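Putative phosphosugar isomerases (Salmonella typhimurium LT2, PDB 3FKJ) probably binds a phosphorylated sugar or similar carbohydrate derivative and isomerises it, as a member of the SIS-domain family, and forms a two-subunit assembly. Local coordinates at residues A[28-33]-A[136-141]; A[118-123]-A[160-165]; A[238-243]-A[326-331]; A[214-219]-A[232-237]. One frame throughout, in Å; residues are numbered along the deposited sequence. Where two conformers were deposited one is given.

The four contacts fall into two pairs, one for each parallel sheet of the chain. Interactions 1 and 2, centres 6 Å apart, pack helices 22-35 and 155-170 against the neighbouring strands 136-139 and 118-123 of the five-stranded sheet, and their segments alternate along the sequence. Interactions 4 and 3, centres 9 Å apart, follow later in that order and belong to the four-stranded sheet, where strands 213-218 and 241-246 lie side by side. The pairs sit on opposite sides of the chain's centre, with interactions 1 and 3 about 35 Å apart between centres. Both contacts of the later pair also touch the second subunit, so this half of the chain takes part in building the dimer there.

Interaction 1: residues A[28-33]-A[136-141]; sequences RRIISD and YIIEYQ
Asp-33 OD2 takes a hydrogen bond from Tyr-136 OH at 2.7 Å and forms a salt bridge with Lys-37, so one carboxylate oxygen is held from two sources. The phenol reaches it on the anti lone pair, the one away from OD1. OD2 lies in the plane of the tyrosine ring, at its edge, while the carboxylate is turned 75° from that plane. The lysine charge probably helps keep the acid ionised.

One face of the same ring carries Ile-30. Its CG2 sits 3.6 Å from Tyr-136 CG, toward the rim, in a CH-pi contact. The branch gets there because CG2 stands anti to the Ile-30 backbone N, while CG1 lies beside that N and sends CD1 along the strand to Ile-138 CD1, 3.5 Å away. Helix 22-35 thus lies along one side of the parallel sheet of an SIS-type alpha/beta fold, at one of its two edge strands within this chain, 136-139. Helix and strand segments run antiparallel at 170°, their axes 9.9 Å apart. Ile-120 of the adjoining strand touches both isoleucines. Ser-32 OG and Arg-28 O both bond to the amide of Gln-169, tying helix 22-35 to helix 155-170.

Interaction 2: residues A[118-123]-A[160-165]; sequences ATIGLV and LWLALE
Leu-162 sends its two methyl groups to two different residues of strand 118-123: CD2 meets Ile-120 CD1 at 4.1 Å, and CD1 meets Leu-122 CD1 at 4.0 Å. Its CG lies beside the backbone N (chi1 -72°) and the chain then runs extended, which points the fork straight from the helix at the strand. Ile-120 and Leu-122, two apart and therefore on the same side of the strand, both direct their CB atoms toward the helix.

They answer the fork with different shapes. In Ile-120 the CG1 branch continues outward with chi2 at 172°, so the terminal methyl alone makes the touch. In Leu-122 the CD1 branch is the bent one (chi2 58°) and makes the touch, while CD2 continues the extended line. Each strand side chain passes alongside Leu-162 in the opposite sense, methyl against methyl, at ordinary van der Waals distances, with little surface buried between the segments themselves.

More of the layer comes from neighbours. Ile-138 touches both Ile-120 and Leu-162, and Ile-94 touches both Leu-122 and Leu-162, so the leucine lies over three adjacent strands. On the helix, Glu-165 hydrogen-bonds Tyr-176 and Gln-169. An aliphatic helix side chain set on a parallel sheet in this way is the core packing of a three-layer alpha/beta sandwich, the architecture of SIS domains.

Interaction 3: residues A[238-243]-A[326-331]; sequences QWINSA and LALATA
Gln-238 brings its amide obliquely up to Ala-329, joining the turn before strand 241-246 to helix 313-331. This turn links helix 223-238 to strand 241-246 in a right-handed beta-alpha-beta unit that begins with strand 213-218, in the second parallel sheet of this SIS-family protein. Trp-239, with positive phi (51°), is where the chain leaves the helical conformation.

The van der Waals contacts are of two kinds. In the first, amide atoms meet alanine carbons: NE2 of Gln-238 approaches Ala-329 CB at 3.5 Å, and OE1 lies 3.7 Å from Ala-329 CA. The glutamine folds to do this: its chain is bent at chi2 (-64°). The second is purely apolar. Ile-240 and Leu-328 reach toward each other tip to tip, with Ile-240 CD1 4.2 Å from Leu-328 CD2. Ile-240 also packs on Val-214 and Leu-234, which carries the contact on into the core of the unit.

The polar bonds of the buried amide go past the helix end. NE2 of Gln-238 donates to His-334 O and OE1 accepts from Arg-332, so both amide atoms are satisfied by the chain just after the helix, and the two bonds fix the amide's rotation. Nearby, Trp-239 and Asn-241 hydrogen-bond Glu-256 and Tyr-215 of the second subunit, placing the turn at the dimer interface.

Within the helix, Thr-330 bends its hydroxyl back one turn. Leu-326 O thereby accepts from both Thr-330 N and Thr-330 OG1, the hydroxyl at 2.8 Å and 38° out of the carbonyl plane.

Interaction 4: residues A[214-219]-A[232-237]; sequences VYMMGS and CILLEM
Leu-234 sets one methyl, CD1, against both Val-214 and Met-216 (a selenomethionine), the strand residues that face helix 223-238. Strand and helix are the first two members of a right-handed beta-alpha-beta crossover completed by strand 241-246, a standard element of the parallel alpha/beta sheet in SIS domains.

The three side chains meet at differing angles. Val-214 lies at about a right angle to Leu-234, and its CG1 comes to 3.6 Å from Leu-234 CD1. Met-216 crosses the leucine more slantwise. The bend at chi2 (-51°) brings SE to the leucine, and chi3 (-52°) decides where the methyl goes. Leu-234 itself is extended beyond its first torsion, with chi2 at 176°, and so reaches the strand from a helix that here includes a wider pi-type turn at 232-235.

Ile-265 of the next strand, 263-268, packs against both Val-214 and Met-216, while Ser-242 of strand 241-246 touches Leu-234, so the cluster takes in residues from the strands on both sides of strand 213-218. Residues alternate along strand 213-218: Tyr-215, pointing away from the helix, goes to the dimer interface, where its side chain packs on Leu-235 of the second subunit. On the side facing the helix, Met-216 SE stands 3.7 Å from Leu-234 CD1.

Interaction 1: residues A[28-33]-A[136-141]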
loop_
_atom_site.group_PDB
_atom_site.type_symbol
_atom_site.label_atom_id
_atom_site.label_comp_id
_atom_site.label_asym_id
_atom_site.label_seq_id
_atom_site.Cartn_x
_atom_site.Cartn_y
_atom_site.Cartn_z
ATOM N N ARG A 28 22.333 -1.181 -15.870
ATOM C CA ARG A 28 23.401 -0.209 -15.773
ATOM C C ARG A 28 23.449 0.705 -16.995
ATOM O O ARG A 28 23.610 1.926 -16.838
ATOM C CB ARG A 28 24.736 -0.908 -15.532
ATOM C CG ARG A 28 25.885 0.050 -15.443
ATOM C CD ARG A 28 26.897 -0.369 -14.425
ATOM N NE ARG A 28 27.996 -1.133 -14.993
ATOM C CZ ARG A 28 29.099 -1.432 -14.309
ATOM N NH1 ARG A 28 29.243 -1.054 -13.031
ATOM N NH2 ARG A 28 30.064 -2.111 -14.898
ATOM N N ARG A 29 23.303 0.127 -18.193
ATOM C CA ARG A 29 23.267 0.923 -19.435
ATOM C C ARG A 29 22.062 1.845 -19.455
ATOM O O ARG A 29 22.156 3.000 -19.857
ATOM C CB ARG A 29 23.157 0.065 -20.687
ATOM C CG ARG A 29 24.258 -0.915 -20.981
ATOM C CD ARG A 29 23.912 -1.772 -22.252
ATOM N NE ARG A 29 22.535 -2.317 -22.258
ATOM C CZ ARG A 29 21.450 -1.692 -22.742
ATOM N NH1 ARG A 29 21.531 -0.471 -23.279
ATOM N NH2 ARG A 29 20.267 -2.283 -22.672
ATOM N N ILE A 30 20.907 1.338 -19.039
ATOM C CA ILE A 30 19.701 2.174 -19.101
ATOM C C ILE A 30 19.841 3.427 -18.228
ATOM O O ILE A 30 19.538 4.552 -18.680
ATOM C CB ILE A 30 18.421 1.369 -18.807
ATOM C CG1 ILE A 30 18.202 0.357 -19.954
ATOM C CG2 ILE A 30 17.201 2.316 -18.652
ATOM C CD1 ILE A 30 17.214 -0.732 -19.673
ATOM N N ILE A 31 20.332 3.243 -17.002
ATOM C CA ILE A 31 20.413 4.334 -16.034
ATOM C C ILE A 31 21.515 5.334 -16.401
ATOM O O ILE A 31 21.309 6.547 -16.216
ATOM C CB ILE A 31 20.552 3.801 -14.580
ATOM C CG1 ILE A 31 19.335 2.910 -14.220
ATOM C CG2 ILE A 31 20.736 4.953 -13.560
ATOM C CD1 ILE A 31 17.902 3.535 -14.453
ATOM N N SER A 32 22.654 4.857 -16.939
ATOM C CA SER A 32 23.697 5.764 -17.475
ATOM C C SER A 32 23.171 6.607 -18.630
ATOM O O SER A 32 23.381 7.833 -18.656
ATOM C CB SER A 32 24.940 5.020 -17.983
ATOM O OG SER A 32 25.312 3.969 -17.117
ATOM N N ASP A 33 22.497 5.952 -19.578
ATOM C CA ASP A 33 21.924 6.661 -20.713
ATOM C C ASP A 33 20.968 7.758 -20.265
ATOM O O ASP A 33 21.052 8.894 -20.707
ATOM C CB ASP A 33 21.206 5.709 -21.660
ATOM C CG ASP A 33 21.095 6.272 -23.073
ATOM O OD1 ASP A 33 22.090 6.187 -23.826
ATOM O OD2 ASP A 33 20.023 6.805 -23.428
ATOM N N TYR A 136 13.069 2.928 -22.962
ATOM C CA TYR A 136 13.950 1.784 -22.799
ATOM C C TYR A 136 13.086 0.573 -22.500
ATOM O O TYR A 136 12.098 0.685 -21.769
ATOM C CB TYR A 136 14.954 2.033 -21.671
ATOM C CG TYR A 136 15.694 3.363 -21.744
ATOM C CD1 TYR A 136 15.143 4.528 -21.192
ATOM C CD2 TYR A 136 16.961 3.458 -22.376
ATOM C CE1 TYR A 136 15.810 5.746 -21.268
ATOM C CE2 TYR A 136 17.638 4.675 -22.446
ATOM C CZ TYR A 136 17.062 5.821 -21.901
ATOM O OH TYR A 136 17.758 7.020 -21.964
ATOM N N ILE A 137 13.460 -0.569 -23.065
ATOM C CA ILE A 137 12.704 -1.815 -22.965
ATOM C C ILE A 137 13.564 -2.927 -22.358
ATOM O O ILE A 137 14.669 -3.160 -22.807
ATOM C CB ILE A 137 12.209 -2.310 -24.355
ATOM C CG1 ILE A 137 11.299 -1.261 -25.010
ATOM C CG2 ILE A 137 11.458 -3.634 -24.199
ATOM C CD1 ILE A 137 11.270 -1.315 -26.543
ATOM N N ILE A 138 13.046 -3.609 -21.349
ATOM C CA ILE A 138 13.690 -4.784 -20.791
ATOM C C ILE A 138 12.779 -5.972 -21.059
ATOM O O ILE A 138 11.612 -5.953 -20.704
ATOM C CB ILE A 138 13.940 -4.632 -19.281
ATOM C CG1 ILE A 138 15.061 -3.596 -19.027
ATOM C CG2 ILE A 138 14.290 -5.989 -18.673
ATOM C CD1 ILE A 138 14.797 -2.587 -17.892
ATOM N N GLU A 139 13.305 -6.998 -21.708
ATOM C CA GLU A 139 12.566 -8.239 -21.858
ATOM C C GLU A 139 12.994 -9.138 -20.723
ATOM O O GLU A 139 14.092 -9.709 -20.753
ATOM C CB GLU A 139 12.861 -8.883 -23.188
ATOM C CG GLU A 139 12.247 -8.120 -24.344
ATOM C CD GLU A 139 12.782 -8.579 -25.664
ATOM O OE1 GLU A 139 12.630 -9.780 -25.955
ATOM O OE2 GLU A 139 13.346 -7.740 -26.384
ATOM N N TYR A 140 12.168 -9.196 -19.681
ATOM C CA TYR A 140 12.498 -10.002 -18.526
ATOM C C TYR A 140 12.183 -11.434 -18.870
ATOM O O TYR A 140 11.450 -11.700 -19.817
ATOM C CB TYR A 140 11.750 -9.556 -17.259
ATOM C CG TYR A 140 10.243 -9.563 -17.327
ATOM C CD1 TYR A 140 9.519 -10.734 -17.169
ATOM C CD2 TYR A 140 9.532 -8.381 -17.492
ATOM C CE1 TYR A 140 8.141 -10.736 -17.205
ATOM C CE2 TYR A 140 8.143 -8.370 -17.519
ATOM C CZ TYR A 140 7.454 -9.550 -17.387
ATOM O OH TYR A 140 6.066 -9.546 -17.397
ATOM N N GLN A 141 12.718 -12.353 -18.082
ATOM C CA GLN A 141 12.432 -13.757 -18.253
ATOM C C GLN A 141 11.359 -14.280 -17.305
ATOM O O GLN A 141 11.170 -13.787 -16.184
ATOM C CB GLN A 141 13.714 -14.536 -18.099
ATOM C CG GLN A 141 14.734 -14.100 -19.121
ATOM C CD GLN A 141 15.561 -15.220 -19.548
ATOM O OE1 GLN A 141 16.588 -15.477 -18.957
ATOM N NE2 GLN A 141 15.097 -15.955 -20.539
#

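Interaction 2: residues A[118-123]-A[160-165]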
loop_
_atom_site.group_PDB
_atom_site.type_symbol
_atom_site.label_atom_id
_atom_site.label_comp_id
_atom_site.label_asym_id
_atom_site.label_seq_id
_atom_site.Cartn_x
_atom_site.Cartn_y
_atom_site.Cartn_z
ATOM N N ALA A 118 11.406 10.087 -18.429
ATOM C CA ALA A 118 11.935 8.875 -19.045
ATOM C C ALA A 118 11.078 7.699 -18.624
ATOM O O ALA A 118 10.674 7.596 -17.443
ATOM C CB ALA A 118 13.381 8.636 -18.684
ATOM N N THR A 119 10.808 6.810 -19.580
ATOM C CA THR A 119 10.027 5.614 -19.319
ATOM C C THR A 119 10.890 4.348 -19.532
ATOM O O THR A 119 11.594 4.252 -20.501
ATOM C CB THR A 119 8.756 5.565 -20.210
ATOM O OG1 THR A 119 9.129 5.738 -21.581
ATOM C CG2 THR A 119 7.780 6.639 -19.825
ATOM N N ILE A 120 10.855 3.418 -18.571
ATOM C CA ILE A 120 11.489 2.094 -18.720
ATOM C C ILE A 120 10.354 1.073 -18.674
ATOM O O ILE A 120 9.597 1.004 -17.684
ATOM C CB ILE A 120 12.512 1.771 -17.590
ATOM C CG1 ILE A 120 13.619 2.845 -17.482
ATOM C CG2 ILE A 120 13.124 0.380 -17.792
ATOM C CD1 ILE A 120 14.524 2.678 -16.264
ATOM N N GLY A 121 10.235 0.290 -19.737
ATOM C CA GLY A 121 9.190 -0.721 -19.850
ATOM C C GLY A 121 9.743 -2.118 -19.698
ATOM O O GLY A 121 10.628 -2.521 -20.473
ATOM N N LEU A 122 9.216 -2.855 -18.707
ATOM C CA LEU A 122 9.517 -4.291 -18.534
ATOM C C LEU A 122 8.399 -5.121 -19.196
ATOM O O LEU A 122 7.205 -4.966 -18.865
ATOM C CB LEU A 122 9.630 -4.641 -17.042
ATOM C CG LEU A 122 10.851 -4.248 -16.197
ATOM C CD1 LEU A 122 11.087 -2.753 -16.186
ATOM C CD2 LEU A 122 10.598 -4.719 -14.786
ATOM N N VAL A 123 8.774 -5.972 -20.149
ATOM C CA VAL A 123 7.805 -6.812 -20.873
ATOM C C VAL A 123 8.313 -8.241 -20.928
ATOM O O VAL A 123 9.505 -8.483 -20.836
ATOM C CB VAL A 123 7.536 -6.314 -22.338
ATOM C CG1 VAL A 123 7.059 -4.867 -22.360
ATOM C CG2 VAL A 123 8.774 -6.500 -23.238
ATOM N N LEU A 160 14.974 -4.642 -8.529
ATOM C CA LEU A 160 16.067 -4.445 -7.579
ATOM C C LEU A 160 17.328 -4.023 -8.325
ATOM O O LEU A 160 18.060 -3.167 -7.855
ATOM C CB LEU A 160 16.302 -5.688 -6.706
ATOM C CG LEU A 160 17.365 -5.545 -5.588
ATOM C CD1 LEU A 160 17.137 -4.381 -4.647
ATOM C CD2 LEU A 160 17.509 -6.821 -4.814
ATOM N N TRP A 161 17.562 -4.614 -9.506
ATOM C CA TRP A 161 18.690 -4.207 -10.373
ATOM C C TRP A 161 18.603 -2.711 -10.728
ATOM O O TRP A 161 19.577 -1.977 -10.616
ATOM C CB TRP A 161 18.735 -5.030 -11.670
ATOM C CG TRP A 161 19.284 -6.442 -11.528
ATOM C CD1 TRP A 161 18.609 -7.592 -11.731
ATOM C CD2 TRP A 161 20.626 -6.816 -11.174
ATOM N NE1 TRP A 161 19.434 -8.680 -11.533
ATOM C CE2 TRP A 161 20.680 -8.232 -11.178
ATOM C CE3 TRP A 161 21.782 -6.096 -10.847
ATOM C CZ2 TRP A 161 21.855 -8.949 -10.890
ATOM C CZ3 TRP A 161 22.943 -6.807 -10.533
ATOM C CH2 TRP A 161 22.968 -8.219 -10.552
ATOM N N LEU A 162 17.436 -2.289 -11.199
ATOM C CA LEU A 162 17.210 -0.892 -11.611
ATOM C C LEU A 162 17.331 0.043 -10.418
ATOM O O LEU A 162 17.999 1.074 -10.493
ATOM C CB LEU A 162 15.826 -0.745 -12.249
ATOM C CG LEU A 162 15.718 -1.376 -13.629
ATOM C CD1 LEU A 162 14.217 -1.576 -14.070
ATOM C CD2 LEU A 162 16.488 -0.524 -14.570
ATOM N N ALA A 163 16.732 -0.335 -9.300
ATOM C CA ALA A 163 16.903 0.397 -8.034
ATOM C C ALA A 163 18.381 0.575 -7.638
ATOM O O ALA A 163 18.796 1.705 -7.298
ATOM C CB ALA A 163 16.153 -0.274 -6.892
ATOM N N LEU A 164 19.124 -0.550 -7.619
ATOM C CA LEU A 164 20.556 -0.544 -7.319
ATOM C C LEU A 164 21.297 0.494 -8.173
ATOM O O LEU A 164 22.082 1.288 -7.655
ATOM C CB LEU A 164 21.176 -1.925 -7.590
ATOM C CG LEU A 164 22.702 -2.052 -7.527
ATOM C CD1 LEU A 164 23.140 -1.917 -6.075
ATOM C CD2 LEU A 164 23.182 -3.389 -8.190
ATOM N N GLU A 165 21.034 0.461 -9.476
ATOM C CA GLU A 165 21.684 1.363 -10.428
ATOM C C GLU A 165 21.278 2.816 -10.317
ATOM O O GLU A 165 22.128 3.701 -10.425
ATOM C CB GLU A 165 21.483 0.854 -11.862
ATOM C CG GLU A 165 22.247 -0.427 -12.141
ATOM C CD GLU A 165 23.761 -0.251 -12.041
ATOM O OE1 GLU A 165 24.298 0.859 -12.309
ATOM O OE2 GLU A 165 24.421 -1.246 -11.702
#

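Interaction 3: residues A[238-243]-A[326-331]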
loop_
_atom_site.group_PDB
_atom_site.type_symbol
_atom_site.label_atom_id
_atom_site.label_comp_id
_atom_site.label_asym_id
_atom_site.label_seq_id
_atom_site.Cartn_x
_atom_site.Cartn_y
_atom_site.Cartn_z
ATOM N N GLN A 238 -6.916 -19.150 -7.378
ATOM C CA GLN A 238 -7.509 -20.186 -6.545
ATOM C C GLN A 238 -8.915 -19.914 -6.103
ATOM O O GLN A 238 -9.541 -20.793 -5.550
ATOM C CB GLN A 238 -6.639 -20.465 -5.299
ATOM C CG GLN A 238 -5.327 -21.148 -5.565
ATOM C CD GLN A 238 -5.497 -22.539 -6.124
ATOM O OE1 GLN A 238 -5.806 -23.461 -5.400
ATOM N NE2 GLN A 238 -5.252 -22.693 -7.406
ATOM N N TRP A 239 -9.419 -18.710 -6.330
ATOM C CA TRP A 239 -10.711 -18.269 -5.793
ATOM C C TRP A 239 -10.862 -18.495 -4.275
ATOM O O TRP A 239 -11.893 -18.950 -3.834
ATOM C CB TRP A 239 -11.910 -18.853 -6.550
ATOM C CG TRP A 239 -11.872 -18.677 -8.017
ATOM C CD1 TRP A 239 -11.281 -17.644 -8.719
ATOM C CD2 TRP A 239 -12.511 -19.517 -8.997
ATOM N NE1 TRP A 239 -11.472 -17.830 -10.073
ATOM C CE2 TRP A 239 -12.214 -18.972 -10.274
ATOM C CE3 TRP A 239 -13.300 -20.685 -8.923
ATOM C CZ2 TRP A 239 -12.662 -19.569 -11.465
ATOM C CZ3 TRP A 239 -13.729 -21.277 -10.111
ATOM C CH2 TRP A 239 -13.416 -20.706 -11.362
ATOM N N ILE A 240 -9.836 -18.125 -3.502
ATOM C CA ILE A 240 -9.851 -18.200 -2.022
ATOM C C ILE A 240 -9.837 -16.764 -1.495
ATOM O O ILE A 240 -9.004 -15.956 -1.901
ATOM C CB ILE A 240 -8.588 -18.953 -1.483
ATOM C CG1 ILE A 240 -8.640 -20.438 -1.846
ATOM C CG2 ILE A 240 -8.420 -18.757 0.040
ATOM C CD1 ILE A 240 -7.238 -21.133 -1.899
ATOM N N ASN A 241 -10.763 -16.451 -0.596
ATOM C CA ASN A 241 -10.879 -15.130 -0.079
ATOM C C ASN A 241 -9.595 -14.818 0.672
ATOM O O ASN A 241 -9.050 -15.685 1.375
ATOM C CB ASN A 241 -12.054 -15.018 0.889
ATOM C CG ASN A 241 -13.377 -15.302 0.245
ATOM O OD1 ASN A 241 -13.884 -14.494 -0.529
ATOM N ND2 ASN A 241 -13.978 -16.442 0.607
ATOM N N SER A 242 -9.099 -13.604 0.506
ATOM C CA SER A 242 -7.813 -13.259 1.083
ATOM C C SER A 242 -7.645 -11.765 1.257
ATOM O O SER A 242 -8.212 -10.943 0.497
ATOM C CB SER A 242 -6.668 -13.835 0.210
ATOM O OG SER A 242 -5.403 -13.681 0.811
ATOM N N ALA A 243 -6.880 -11.437 2.292
ATOM C CA ALA A 243 -6.348 -10.100 2.518
ATOM C C ALA A 243 -4.893 -10.246 2.880
ATOM O O ALA A 243 -4.485 -11.282 3.386
ATOM C CB ALA A 243 -7.100 -9.378 3.701
ATOM N N LEU A 326 1.689 -24.573 -6.472
ATOM C CA LEU A 326 1.421 -25.763 -7.281
ATOM C C LEU A 326 0.868 -26.895 -6.402
ATOM O O LEU A 326 -0.127 -27.539 -6.742
ATOM C CB LEU A 326 2.693 -26.228 -8.005
ATOM C CG LEU A 326 2.558 -27.170 -9.204
ATOM C CD1 LEU A 326 1.757 -26.497 -10.309
ATOM C CD2 LEU A 326 3.922 -27.582 -9.692
ATOM N N ALA A 327 1.522 -27.154 -5.279
ATOM C CA ALA A 327 1.029 -28.163 -4.344
ATOM C C ALA A 327 -0.437 -27.914 -3.932
ATOM O O ALA A 327 -1.243 -28.848 -3.883
ATOM C CB ALA A 327 1.922 -28.232 -3.124
ATOM N N LEU A 328 -0.790 -26.654 -3.652
ATOM C CA LEU A 328 -2.153 -26.315 -3.224
ATOM C C LEU A 328 -3.136 -26.487 -4.366
ATOM O O LEU A 328 -4.183 -27.149 -4.207
ATOM C CB LEU A 328 -2.219 -24.905 -2.691
ATOM C CG LEU A 328 -3.539 -24.455 -2.110
ATOM C CD1 LEU A 328 -3.831 -25.308 -0.876
ATOM C CD2 LEU A 328 -3.470 -22.965 -1.786
ATOM N N ALA A 329 -2.766 -25.948 -5.530
ATOM C CA ALA A 329 -3.603 -26.047 -6.735
ATOM C C ALA A 329 -3.907 -27.506 -7.097
ATOM O O ALA A 329 -5.019 -27.827 -7.476
ATOM C CB ALA A 329 -2.958 -25.293 -7.923
ATOM N N THR A 330 -2.926 -28.386 -6.971
ATOM C CA THR A 330 -3.150 -29.820 -7.271
ATOM C C THR A 330 -4.080 -30.420 -6.221
ATOM O O THR A 330 -5.085 -31.021 -6.589
ATOM C CB THR A 330 -1.824 -30.594 -7.372
ATOM O OG1 THR A 330 -0.894 -29.805 -8.124
ATOM C CG2 THR A 330 -2.008 -31.954 -8.079
ATOM N N ALA A 331 -3.790 -30.192 -4.926
ATOM C CA ALA A 331 -4.662 -30.675 -3.827
ATOM C C ALA A 331 -6.095 -30.190 -3.963
ATOM O O ALA A 331 -7.014 -30.912 -3.601
ATOM C CB ALA A 331 -4.135 -30.278 -2.470
#

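Interaction 4: residues A[214-219]-A[232-237]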
loop_
_atom_site.group_PDB
_atom_site.type_symbol
_atom_site.label_atom_id
_atom_site.label_comp_id
_atom_site.label_asym_id
_atom_site.label_seq_id
_atom_site.Cartn_x
_atom_site.Cartn_y
_atom_site.Cartn_z
ATOM N N VAL A 214 -7.917 -16.980 3.659
ATOM C CA VAL A 214 -6.519 -17.033 4.076
ATOM C C VAL A 214 -5.964 -15.601 4.212
ATOM O O VAL A 214 -6.122 -14.783 3.289
ATOM C CB VAL A 214 -5.674 -17.868 3.074
ATOM C CG1 VAL A 214 -4.164 -17.757 3.402
ATOM C CG2 VAL A 214 -6.144 -19.315 3.071
ATOM N N TYR A 215 -5.294 -15.316 5.324
ATOM C CA TYR A 215 -4.602 -14.018 5.489
ATOM C C TYR A 215 -3.069 -14.144 5.211
ATOM O O TYR A 215 -2.406 -14.994 5.791
ATOM C CB TYR A 215 -4.892 -13.388 6.867
ATOM C CG TYR A 215 -6.350 -13.014 7.051
ATOM C CD1 TYR A 215 -6.882 -11.870 6.431
ATOM C CD2 TYR A 215 -7.217 -13.824 7.795
ATOM C CE1 TYR A 215 -8.213 -11.534 6.562
ATOM C CE2 TYR A 215 -8.559 -13.497 7.945
ATOM C CZ TYR A 215 -9.057 -12.335 7.317
ATOM O OH TYR A 215 -10.367 -11.965 7.437
HETATM N N MSE A 216 -2.582 -13.339 4.252
HETATM C CA MSE A 216 -1.154 -13.177 3.951
HETATM C C MSE A 216 -0.539 -12.101 4.822
HETATM O O MSE A 216 -1.159 -11.030 5.086
HETATM C CB MSE A 216 -0.939 -12.782 2.500
HETATM C CG MSE A 216 -1.415 -13.813 1.480
HETATM SE SE MSE A 216 -0.772 -15.605 1.756
HETATM C CE MSE A 216 1.194 -15.082 1.876
HETATM N N MSE A 217 0.669 -12.370 5.286
HETATM C CA MSE A 217 1.362 -11.438 6.173
HETATM C C MSE A 217 2.867 -11.413 5.894
HETATM O O MSE A 217 3.467 -12.401 5.464
HETATM C CB MSE A 217 1.058 -11.806 7.647
HETATM C CG MSE A 217 1.562 -10.811 8.691
HETATM SE SE MSE A 217 1.068 -11.307 10.540
HETATM C CE MSE A 217 -0.765 -11.646 10.258
ATOM N N GLY A 218 3.446 -10.252 6.153
ATOM C CA GLY A 218 4.826 -9.973 5.937
ATOM C C GLY A 218 5.083 -8.534 6.307
ATOM O O GLY A 218 4.157 -7.758 6.581
ATOM N N SER A 219 6.359 -8.183 6.323
ATOM C CA SER A 219 6.786 -6.827 6.623
ATOM C C SER A 219 8.003 -6.508 5.826
ATOM O O SER A 219 8.595 -7.389 5.221
ATOM C CB SER A 219 7.122 -6.687 8.120
ATOM O OG SER A 219 8.247 -7.489 8.465
ATOM N N CYS A 232 -2.817 -12.093 -6.428
ATOM C CA CYS A 232 -2.498 -12.768 -7.683
ATOM C C CYS A 232 -2.586 -14.273 -7.653
ATOM O O CYS A 232 -2.588 -14.864 -8.710
ATOM C CB CYS A 232 -1.083 -12.392 -8.157
ATOM S SG CYS A 232 -0.956 -10.650 -8.536
ATOM N N ILE A 233 -2.591 -14.885 -6.474
ATOM C CA ILE A 233 -2.638 -16.350 -6.354
ATOM C C ILE A 233 -3.922 -16.800 -5.646
ATOM O O ILE A 233 -4.649 -17.612 -6.181
ATOM C CB ILE A 233 -1.403 -16.958 -5.596
ATOM C CG1 ILE A 233 -0.089 -16.630 -6.326
ATOM C CG2 ILE A 233 -1.564 -18.510 -5.350
ATOM C CD1 ILE A 233 0.109 -17.296 -7.709
ATOM N N LEU A 234 -4.209 -16.273 -4.468
ATOM C CA LEU A 234 -5.296 -16.807 -3.651
ATOM C C LEU A 234 -6.611 -16.360 -4.241
ATOM O O LEU A 234 -7.419 -17.210 -4.596
ATOM C CB LEU A 234 -5.134 -16.443 -2.179
ATOM C CG LEU A 234 -4.008 -17.195 -1.431
ATOM C CD1 LEU A 234 -3.843 -16.700 0.006
ATOM C CD2 LEU A 234 -4.235 -18.710 -1.383
ATOM N N LEU A 235 -6.795 -15.037 -4.435
ATOM C CA LEU A 235 -7.975 -14.508 -5.129
ATOM C C LEU A 235 -7.963 -14.898 -6.640
ATOM O O LEU A 235 -8.877 -15.553 -7.154
ATOM C CB LEU A 235 -8.045 -12.977 -4.942
ATOM C CG LEU A 235 -8.301 -12.461 -3.520
ATOM C CD1 LEU A 235 -8.023 -10.973 -3.435
ATOM C CD2 LEU A 235 -9.732 -12.750 -3.056
ATOM N N GLU A 236 -6.910 -14.528 -7.350
ATOM C CA GLU A 236 -6.908 -14.687 -8.804
ATOM C C GLU A 236 -6.932 -16.137 -9.280
ATOM O O GLU A 236 -7.673 -16.477 -10.220
ATOM C CB GLU A 236 -5.696 -13.985 -9.430
ATOM C CG GLU A 236 -5.705 -13.941 -10.965
ATOM C CD GLU A 236 -4.448 -13.340 -11.518
ATOM O OE1 GLU A 236 -3.892 -12.438 -10.843
ATOM O OE2 GLU A 236 -3.992 -13.777 -12.616
HETATM N N MSE A 237 -6.099 -16.967 -8.666
HETATM C CA MSE A 237 -5.723 -18.256 -9.272
HETATM C C MSE A 237 -6.228 -19.440 -8.483
HETATM O O MSE A 237 -6.008 -20.590 -8.880
HETATM C CB MSE A 237 -4.219 -18.334 -9.444
HETATM C CG MSE A 237 -3.627 -17.199 -10.318
HETATM SE SE MSE A 237 -1.918 -17.678 -11.203
HETATM C CE MSE A 237 -1.180 -15.944 -11.311
#